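Local coordinates for RsbT co-antagonist protein RsbRA (Bacillus subtilis, PDB 2BNL), which regulates sigma-B activity in the general stress response as part of the stressosome, stimulating the RsbT kinase toward RsbS in vitro, at residues Trp22-Lys27 and Tyr42-Ser46; Tyr49-Leu53 and Phe119-Asn124; Leu95-Asn100 and Leu112-Ile116. All coordinates share one frame; numbering follows the deposited sequence.

Interaction 1: residues Trp22-Lys27 and Tyr42-Ser46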
loop_
_atom_site.group_PDB
_atom_site.type_symbol
_atom_site.label_atom_id
_atom_site.label_comp_id
_atom_site.label_asym_id
_atom_site.label_seq_id
_atom_site.Cartn_x
_atom_site.Cartn_y
_atom_site.Cartn_z
ATOM N N TRP A 22 12.575 -7.732 -9.645
ATOM C CA TRP A 22 11.520 -8.144 -8.763
ATOM C C TRP A 22 11.710 -9.531 -8.193
ATOM O O TRP A 22 11.399 -9.745 -7.051
ATOM C CB TRP A 22 10.152 -7.932 -9.444
ATOM C CG TRP A 22 9.911 -6.517 -9.651
ATOM C CD1 TRP A 22 10.580 -5.492 -9.101
ATOM C CD2 TRP A 22 8.958 -5.930 -10.560
ATOM N NE1 TRP A 22 10.063 -4.299 -9.556
ATOM C CE2 TRP A 22 9.057 -4.553 -10.431
ATOM C CE3 TRP A 22 8.028 -6.461 -11.460
ATOM C CZ2 TRP A 22 8.269 -3.666 -11.179
ATOM C CZ3 TRP A 22 7.256 -5.571 -12.185
ATOM C CH2 TRP A 22 7.391 -4.212 -12.025
ATOM N N THR A 23 12.265 -10.459 -8.984
ATOM C CA THR A 23 12.592 -11.776 -8.490
ATOM C C THR A 23 13.642 -11.653 -7.386
ATOM O O THR A 23 13.551 -12.263 -6.344
ATOM C CB THR A 23 13.037 -12.715 -9.677
ATOM O OG1 THR A 23 11.928 -12.866 -10.571
ATOM C CG2 THR A 23 13.365 -14.113 -9.084
ATOM N N ASP A 24 14.650 -10.849 -7.622
ATOM C CA ASP A 24 15.693 -10.599 -6.630
ATOM C C ASP A 24 15.191 -9.943 -5.396
ATOM O O ASP A 24 15.654 -10.241 -4.299
ATOM C CB ASP A 24 16.859 -9.770 -7.220
ATOM C CG ASP A 24 17.652 -10.536 -8.276
ATOM O OD1 ASP A 24 17.518 -11.799 -8.435
ATOM O OD2 ASP A 24 18.361 -9.847 -9.025
ATOM N N THR A 25 14.230 -9.036 -5.525
ATOM C CA THR A 25 13.600 -8.400 -4.341
ATOM C C THR A 25 12.891 -9.441 -3.504
ATOM O O THR A 25 13.086 -9.463 -2.319
ATOM C CB THR A 25 12.618 -7.320 -4.842
ATOM O OG1 THR A 25 13.339 -6.358 -5.593
ATOM C CG2 THR A 25 11.841 -6.670 -3.724
ATOM N N LEU A 26 12.109 -10.351 -4.131
ATOM C CA LEU A 26 11.414 -11.414 -3.412
ATOM C C LEU A 26 12.371 -12.301 -2.679
ATOM O O LEU A 26 12.177 -12.625 -1.525
ATOM C CB LEU A 26 10.543 -12.260 -4.344
ATOM C CG LEU A 26 9.326 -11.540 -4.916
ATOM C CD1 LEU A 26 8.715 -12.303 -5.985
ATOM C CD2 LEU A 26 8.221 -11.240 -3.835
ATOM N N LYS A 27 13.435 -12.657 -3.355
ATOM C CA LYS A 27 14.408 -13.518 -2.771
ATOM C C LYS A 27 15.056 -12.875 -1.560
ATOM O O LYS A 27 15.219 -13.500 -0.515
ATOM C CB LYS A 27 15.417 -13.884 -3.833
ATOM C CG LYS A 27 14.881 -14.876 -4.865
ATOM C CD LYS A 27 15.910 -15.069 -6.031
ATOM C CE LYS A 27 17.201 -15.506 -5.516
ATOM N NZ LYS A 27 18.119 -16.081 -6.566
ATOM N N TYR A 42 9.537 -17.712 -7.060
ATOM C CA TYR A 42 9.549 -16.212 -6.993
ATOM C C TYR A 42 9.540 -15.596 -8.360
ATOM O O TYR A 42 8.807 -14.556 -8.589
ATOM C CB TYR A 42 10.724 -15.738 -6.113
ATOM C CG TYR A 42 10.691 -16.215 -4.674
ATOM C CD1 TYR A 42 9.607 -15.964 -3.853
ATOM C CD2 TYR A 42 11.746 -16.912 -4.105
ATOM C CE1 TYR A 42 9.539 -16.361 -2.515
ATOM C CE2 TYR A 42 11.662 -17.318 -2.767
ATOM C CZ TYR A 42 10.559 -17.043 -1.997
ATOM O OH TYR A 42 10.502 -17.490 -0.699
ATOM N N GLU A 43 10.270 -16.209 -9.307
ATOM C CA GLU A 43 10.187 -15.765 -10.690
ATOM C C GLU A 43 8.740 -15.792 -11.256
ATOM O O GLU A 43 8.310 -14.891 -11.914
ATOM C CB GLU A 43 11.172 -16.547 -11.571
ATOM C CG GLU A 43 11.140 -16.131 -13.016
ATOM C CD GLU A 43 11.986 -17.016 -13.945
ATOM O OE1 GLU A 43 13.125 -17.300 -13.545
ATOM O OE2 GLU A 43 11.458 -17.497 -15.011
ATOM N N ASN A 44 8.035 -16.844 -10.958
ATOM C CA ASN A 44 6.687 -17.034 -11.425
ATOM C C ASN A 44 5.734 -15.996 -10.828
ATOM O O ASN A 44 4.814 -15.551 -11.467
ATOM C CB ASN A 44 6.197 -18.444 -11.135
ATOM C CG ASN A 44 6.752 -19.478 -12.055
ATOM O OD1 ASN A 44 7.578 -19.232 -12.918
ATOM N ND2 ASN A 44 6.365 -20.693 -11.795
ATOM N N ILE A 45 5.947 -15.662 -9.577
ATOM C CA ILE A 45 5.243 -14.514 -8.980
ATOM C C ILE A 45 5.507 -13.173 -9.662
ATOM O O ILE A 45 4.549 -12.452 -9.964
ATOM C CB ILE A 45 5.575 -14.354 -7.459
ATOM C CG1 ILE A 45 5.011 -15.529 -6.679
ATOM C CG2 ILE A 45 5.053 -13.016 -6.962
ATOM C CD1 ILE A 45 5.633 -15.706 -5.365
ATOM N N SER A 46 6.777 -12.868 -9.943
ATOM C CA SER A 46 7.129 -11.653 -10.654
ATOM C C SER A 46 6.525 -11.636 -12.024
ATOM O O SER A 46 6.101 -10.583 -12.456
ATOM C CB SER A 46 8.624 -11.499 -10.723
ATOM O OG SER A 46 9.059 -11.688 -9.379
#
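Leu26 lies over the Tyr42-Ser46 turn of helix 39-54, its CB against the Tyr42 side chain and its CD1 reaching deeper. Leu26 CD1 sits 3.4 Å from Tyr42 O and also meets Ser46 OG and, at 3.9 Å, Ile45 CG2. Tyr42 O, although covered by a methyl, is well supplied with donors: it takes the helical bond from Ser46 N and a second one, 3.0 Å long, from Ser46 OG. The hydroxyl approaches tilted 34° out of the carbonyl plane, a position it reaches because OG stands beside its own backbone N (chi1 -50°). Thr23 comes close to the same serine, Thr23 OG1 lying 3.6 Å from Ser46 CB while it hydrogen-bonds to Leu19 O in its own helix. Lys27 adds its aliphatic CG, 3.8 Å from Tyr42 CD2. The small side chains of Thr23 and Ser46 are consistent with the close approach of the two segment axes, 8.5 Å at 129°. Helices 15-30 and 39-54 thus meet closely in this globin-like domain, with Phe91 of helix 81-100 stacked on Trp22 and touching Leu26, and Arg73 of helix 64-76 packed against Ile45.

Interaction 2: residues Tyr49-Leu53 and Phe119-Asn124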
loop_
_atom_site.group_PDB
_atom_site.type_symbol
_atom_site.label_atom_id
_atom_site.label_comp_id
_atom_site.label_asym_id
_atom_site.label_seq_id
_atom_site.Cartn_x
_atom_site.Cartn_y
_atom_site.Cartn_z
ATOM N N TYR A 49 2.786 -11.106 -11.821
ATOM C CA TYR A 49 2.572 -9.620 -11.537
ATOM C C TYR A 49 2.783 -8.702 -12.719
ATOM O O TYR A 49 1.952 -7.832 -13.015
ATOM C CB TYR A 49 3.517 -9.198 -10.457
ATOM C CG TYR A 49 3.301 -7.835 -9.929
ATOM C CD1 TYR A 49 2.150 -7.511 -9.212
ATOM C CD2 TYR A 49 4.242 -6.868 -10.090
ATOM C CE1 TYR A 49 1.955 -6.249 -8.653
ATOM C CE2 TYR A 49 4.033 -5.565 -9.533
ATOM C CZ TYR A 49 2.887 -5.286 -8.812
ATOM O OH TYR A 49 2.765 -4.046 -8.237
ATOM N N ILE A 50 3.897 -8.902 -13.437
ATOM C CA ILE A 50 4.098 -8.117 -14.642
ATOM C C ILE A 50 2.901 -8.286 -15.659
ATOM O O ILE A 50 2.520 -7.321 -16.312
ATOM C CB ILE A 50 5.459 -8.429 -15.375
ATOM C CG1 ILE A 50 6.652 -8.096 -14.499
ATOM C CG2 ILE A 50 5.791 -7.447 -16.583
ATOM C CD1 ILE A 50 8.117 -8.826 -14.849
ATOM N N ASP A 51 2.421 -9.502 -15.819
ATOM C CA ASP A 51 1.316 -9.818 -16.727
ATOM C C ASP A 51 0.048 -9.046 -16.297
ATOM O O ASP A 51 -0.637 -8.546 -17.146
ATOM C CB ASP A 51 0.966 -11.290 -16.720
ATOM C CG ASP A 51 1.915 -12.144 -17.553
ATOM O OD1 ASP A 51 2.869 -11.625 -18.144
ATOM O OD2 ASP A 51 1.646 -13.351 -17.585
ATOM N N ILE A 52 -0.178 -8.930 -14.998
ATOM C CA ILE A 52 -1.203 -8.009 -14.424
ATOM C C ILE A 52 -1.017 -6.552 -14.819
ATOM O O ILE A 52 -1.964 -5.905 -15.304
ATOM C CB ILE A 52 -1.369 -8.155 -12.906
ATOM C CG1 ILE A 52 -1.957 -9.539 -12.557
ATOM C CG2 ILE A 52 -2.153 -6.998 -12.324
ATOM C CD1 ILE A 52 -1.570 -10.075 -11.167
ATOM N N LEU A 53 0.204 -6.082 -14.722
ATOM C CA LEU A 53 0.506 -4.722 -15.040
ATOM C C LEU A 53 0.208 -4.466 -16.494
ATOM O O LEU A 53 -0.392 -3.438 -16.823
ATOM C CB LEU A 53 1.970 -4.397 -14.690
ATOM C CG LEU A 53 2.427 -4.561 -13.270
ATOM C CD1 LEU A 53 3.931 -4.191 -13.185
ATOM C CD2 LEU A 53 1.658 -3.888 -12.246
ATOM N N PHE A 119 -0.433 4.522 -11.483
ATOM C CA PHE A 119 -0.534 3.221 -12.162
ATOM C C PHE A 119 -0.659 2.034 -11.203
ATOM O O PHE A 119 -1.524 1.193 -11.361
ATOM C CB PHE A 119 0.612 3.090 -13.118
ATOM C CG PHE A 119 0.641 1.818 -13.856
ATOM C CD1 PHE A 119 -0.301 1.537 -14.790
ATOM C CD2 PHE A 119 1.552 0.810 -13.484
ATOM C CE1 PHE A 119 -0.268 0.278 -15.520
ATOM C CE2 PHE A 119 1.556 -0.400 -14.112
ATOM C CZ PHE A 119 0.680 -0.673 -15.162
ATOM N N PHE A 120 0.231 1.950 -10.203
ATOM C CA PHE A 120 0.359 0.799 -9.352
ATOM C C PHE A 120 -0.619 0.752 -8.203
ATOM O O PHE A 120 -1.065 -0.326 -7.842
ATOM C CB PHE A 120 1.790 0.824 -8.744
ATOM C CG PHE A 120 2.814 0.238 -9.644
ATOM C CD1 PHE A 120 2.988 -1.134 -9.728
ATOM C CD2 PHE A 120 3.567 1.045 -10.517
ATOM C CE1 PHE A 120 4.032 -1.656 -10.580
ATOM C CE2 PHE A 120 4.555 0.445 -11.353
ATOM C CZ PHE A 120 4.732 -0.878 -11.381
ATOM N N SER A 121 -0.949 1.922 -7.619
ATOM C CA SER A 121 -1.735 1.960 -6.381
ATOM C C SER A 121 -3.074 1.159 -6.485
ATOM O O SER A 121 -3.278 0.250 -5.741
ATOM C CB SER A 121 -2.027 3.425 -5.872
ATOM O OG SER A 121 -2.553 3.342 -4.576
ATOM N N PRO A 122 -3.904 1.437 -7.495
ATOM C CA PRO A 122 -5.168 0.622 -7.621
ATOM C C PRO A 122 -4.997 -0.910 -7.894
ATOM O O PRO A 122 -5.806 -1.736 -7.488
ATOM C CB PRO A 122 -5.910 1.327 -8.772
ATOM C CG PRO A 122 -4.880 2.082 -9.551
ATOM C CD PRO A 122 -3.735 2.422 -8.588
ATOM N N ILE A 123 -3.938 -1.253 -8.615
ATOM C CA ILE A 123 -3.575 -2.661 -8.811
ATOM C C ILE A 123 -3.207 -3.322 -7.517
ATOM O O ILE A 123 -3.763 -4.349 -7.114
ATOM C CB ILE A 123 -2.396 -2.799 -9.766
ATOM C CG1 ILE A 123 -2.727 -2.231 -11.109
ATOM C CG2 ILE A 123 -1.933 -4.224 -9.866
ATOM C CD1 ILE A 123 -1.488 -2.008 -12.148
ATOM N N ASN A 124 -2.277 -2.689 -6.791
ATOM C CA ASN A 124 -1.859 -3.272 -5.507
ATOM C C ASN A 124 -2.941 -3.356 -4.474
ATOM O O ASN A 124 -2.977 -4.318 -3.726
ATOM C CB ASN A 124 -0.628 -2.499 -4.887
ATOM C CG ASN A 124 0.613 -2.611 -5.760
ATOM O OD1 ASN A 124 0.701 -3.546 -6.600
ATOM N ND2 ASN A 124 1.540 -1.690 -5.589
HETATM O O HOH W 1 4.139 -2.129 -6.802
#
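In the all-helical core of this globin-like domain, helix 39-54 crosses helix 109-135, and Tyr49 spans the gap to Asn124. Tyr49 OH donates to Asn124 OD1 over 2.7 Å, in the carbonyl plane on a lone pair, with a C=O...donor angle of 127°. The phenol ring and the amide lie nearly coplanar, 18° apart. A water completes the link: it donates to Tyr49 OH and accepts from Asn124 ND2, 2.9 Å away, a pattern that fits OD1 as acceptor and ND2 as donor and probably keeps the amide from turning over. Tyr49 gets this far across because its ring carbon CG points opposite the backbone N (chi1 -171°). Tyr49 OH also lies at the edge of the Phe120 ring, near its plane, 3.3 Å from Phe120 CD1. In this nonheme globin Leu53 lies among three rings: its CD2 is over one face of Tyr49, offset toward the rim, and 4.0 Å from Phe119 CE2, while its CD1 meets Phe120 CE1. Separately, the backbone Leu53 O is at the Phe119 edge, 3.4 Å from Phe119 CZ. Leu53 CD2 also meets Ile123 CD1, and Ile52 CG2 touches Ile123 CG2 at 3.7 Å, the two isoleucines sliding past each other in opposite directions. Phe91 of helix 81-100 meets the Tyr49 ring edge-to-face, and Trp92 and Leu95 of that helix pack on Phe120.

Interaction 3: residues Leu95-Asn100 and Leu112-Ile116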
loop_
_atom_site.group_PDB
_atom_site.type_symbol
_atom_site.label_atom_id
_atom_site.label_comp_id
_atom_site.label_asym_id
_atom_site.label_seq_id
_atom_site.Cartn_x
_atom_site.Cartn_y
_atom_site.Cartn_z
ATOM N N LEU A 95 11.520 0.137 -9.374
ATOM C CA LEU A 95 11.226 0.619 -10.706
ATOM C C LEU A 95 11.482 2.147 -10.760
ATOM O O LEU A 95 12.055 2.684 -11.733
ATOM C CB LEU A 95 9.772 0.254 -11.060
ATOM C CG LEU A 95 9.238 1.071 -12.253
ATOM C CD1 LEU A 95 9.932 0.483 -13.459
ATOM C CD2 LEU A 95 7.779 1.016 -12.444
ATOM N N TYR A 96 11.088 2.862 -9.697
ATOM C CA TYR A 96 11.430 4.247 -9.601
ATOM C C TYR A 96 12.941 4.524 -9.798
ATOM O O TYR A 96 13.337 5.349 -10.604
ATOM C CB TYR A 96 10.911 4.881 -8.302
ATOM C CG TYR A 96 11.558 6.209 -8.051
ATOM C CD1 TYR A 96 11.126 7.373 -8.738
ATOM C CD2 TYR A 96 12.624 6.317 -7.168
ATOM C CE1 TYR A 96 11.713 8.567 -8.516
ATOM C CE2 TYR A 96 13.240 7.543 -6.958
ATOM C CZ TYR A 96 12.745 8.653 -7.623
ATOM O OH TYR A 96 13.311 9.841 -7.370
ATOM N N THR A 97 13.768 3.823 -9.079
ATOM C CA THR A 97 15.259 4.007 -9.176
ATOM C C THR A 97 15.698 3.795 -10.655
ATOM O O THR A 97 16.422 4.624 -11.193
ATOM C CB THR A 97 15.924 3.024 -8.250
ATOM O OG1 THR A 97 15.464 3.240 -6.915
ATOM C CG2 THR A 97 17.473 3.147 -8.235
ATOM N N LYS A 98 15.194 2.722 -11.316
ATOM C CA LYS A 98 15.471 2.464 -12.726
ATOM C C LYS A 98 15.052 3.609 -13.604
ATOM O O LYS A 98 15.857 4.128 -14.398
ATOM C CB LYS A 98 14.812 1.179 -13.297
ATOM C CG LYS A 98 15.255 -0.138 -12.709
ATOM C CD LYS A 98 16.778 -0.125 -12.394
ATOM C CE LYS A 98 17.427 -1.506 -12.047
ATOM N NZ LYS A 98 18.774 -1.177 -11.566
HETATM N N MSE A 99 13.796 3.995 -13.492
HETATM C CA MSE A 99 13.258 5.056 -14.337
HETATM C C MSE A 99 13.865 6.422 -14.074
HETATM O O MSE A 99 14.070 7.223 -14.992
HETATM C CB MSE A 99 11.741 5.151 -14.145
HETATM C CG MSE A 99 11.054 3.973 -14.742
HETATM SE SE MSE A 99 9.081 4.226 -14.791
HETATM C CE MSE A 99 9.014 5.677 -16.305
ATOM N N ASN A 100 14.140 6.701 -12.800
ATOM C CA ASN A 100 14.591 8.007 -12.374
ATOM C C ASN A 100 15.966 8.286 -12.892
ATOM O O ASN A 100 16.290 9.442 -13.192
ATOM C CB ASN A 100 14.675 8.141 -10.866
ATOM C CG ASN A 100 14.920 9.575 -10.441
ATOM O OD1 ASN A 100 14.258 10.522 -10.926
ATOM N ND2 ASN A 100 15.775 9.742 -9.460
ATOM N N LEU A 112 7.479 11.769 -11.777
ATOM C CA LEU A 112 7.682 10.360 -11.915
ATOM C C LEU A 112 7.109 9.486 -10.795
ATOM O O LEU A 112 6.497 8.477 -11.054
ATOM C CB LEU A 112 9.172 10.066 -12.102
ATOM C CG LEU A 112 9.534 8.592 -12.267
ATOM C CD1 LEU A 112 8.824 7.948 -13.515
ATOM C CD2 LEU A 112 11.060 8.422 -12.415
ATOM N N ILE A 113 7.351 9.818 -9.533
ATOM C CA ILE A 113 6.731 9.129 -8.455
ATOM C C ILE A 113 5.203 9.121 -8.543
ATOM O O ILE A 113 4.570 8.106 -8.286
ATOM C CB ILE A 113 7.155 9.767 -7.105
ATOM C CG1 ILE A 113 8.653 9.526 -6.872
ATOM C CG2 ILE A 113 6.263 9.240 -5.915
ATOM C CD1 ILE A 113 9.186 10.360 -5.739
ATOM N N TRP A 114 4.607 10.262 -8.821
ATOM C CA TRP A 114 3.150 10.312 -8.900
ATOM C C TRP A 114 2.578 9.508 -10.093
ATOM O O TRP A 114 1.446 8.947 -10.013
ATOM C CB TRP A 114 2.709 11.783 -8.881
ATOM C CG TRP A 114 3.035 12.470 -7.605
ATOM C CD1 TRP A 114 3.650 13.645 -7.492
ATOM C CD2 TRP A 114 2.757 12.034 -6.263
ATOM N NE1 TRP A 114 3.846 13.967 -6.181
ATOM C CE2 TRP A 114 3.314 12.985 -5.400
ATOM C CE3 TRP A 114 2.129 10.893 -5.698
ATOM C CZ2 TRP A 114 3.218 12.887 -4.030
ATOM C CZ3 TRP A 114 2.034 10.794 -4.372
ATOM C CH2 TRP A 114 2.582 11.798 -3.530
ATOM N N GLN A 115 3.338 9.452 -11.176
ATOM C CA GLN A 115 3.005 8.612 -12.329
ATOM C C GLN A 115 3.054 7.183 -11.978
ATOM O O GLN A 115 2.135 6.379 -12.264
ATOM C CB GLN A 115 3.985 8.864 -13.495
ATOM C CG GLN A 115 3.746 10.182 -14.190
ATOM C CD GLN A 115 4.781 10.385 -15.274
ATOM O OE1 GLN A 115 5.934 9.963 -15.140
ATOM N NE2 GLN A 115 4.328 10.886 -16.403
ATOM N N ILE A 116 4.074 6.830 -11.252
ATOM C CA ILE A 116 4.182 5.462 -10.793
ATOM C C ILE A 116 3.079 5.051 -9.844
ATOM O O ILE A 116 2.456 3.948 -10.015
ATOM C CB ILE A 116 5.562 5.213 -10.163
ATOM C CG1 ILE A 116 6.646 5.215 -11.291
ATOM C CG2 ILE A 116 5.569 3.925 -9.462
ATOM C CD1 ILE A 116 8.053 5.343 -10.797
#
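Segments Leu95-Asn100 and Leu112-Ile116 run at 134° to one another with their axes 10.6 Å apart, the CA atoms of Tyr96 and Ile113, and of Asn100 and Leu112, being closest. Leu112 points into the contact and buries the most surface in it. Its CG is turned opposite the backbone N (chi1 -180°), which carries the two methyls to different partners: Leu112 CD2 lies 3.5 Å from Asn100 N and 3.8 Å from Tyr96 CD1, while CD1 meets the selenomethionine methyl Met99 CE at 3.6 Å. Met99 bends at chi3 (71°) to bring that methyl round. Here the last turn of helix 81-100 packs against the early turns of helix 109-135, successive helices in this globin-clan domain. With an alanine here in place of Leu112, a gap is likely to open between Tyr96, Met99 and Asn100, Met99 CE losing the methyl it rests on. Ile113 lays CG1 3.6 Å from Tyr96 CE1, and Ile116 CD1 tucks against the base of the same tyrosine, 3.8 Å from Tyr96 CB. On one face of the Tyr96 ring sits Asn100 CB of the next turn, and Asn100 OD1 accepts a hydrogen bond from Ser109 OG at the start of helix 109-135. Trp114 of the second subunit meets the Tyr96 ring, and Ile113 of the second subunit packs on Ile113 of this chain.

Along the chain, interaction 1 closes before the others open, and interaction 3 is nested within the loop closed by interaction 2. Helix 39-54 serves interactions 1 and 2, and helix 109-135 serves interactions 2 and 3. The centres of the interactions lie about 15 Å (1 and 2), 14 Å (2 and 3) and 19 Å (1 and 3) apart, yet all three touch: the Trp22 indole packs on Ile50 and Leu53 and brushes Leu95, while Phe120 CE2 lies 3.5 Å from Leu95 CD2. One continuous apolar core therefore joins four helices of the N-terminal domain. Interactions 2 and 3 both lie beside the second subunit, interaction 3 through its own contacting residues Tyr96 and Ile113.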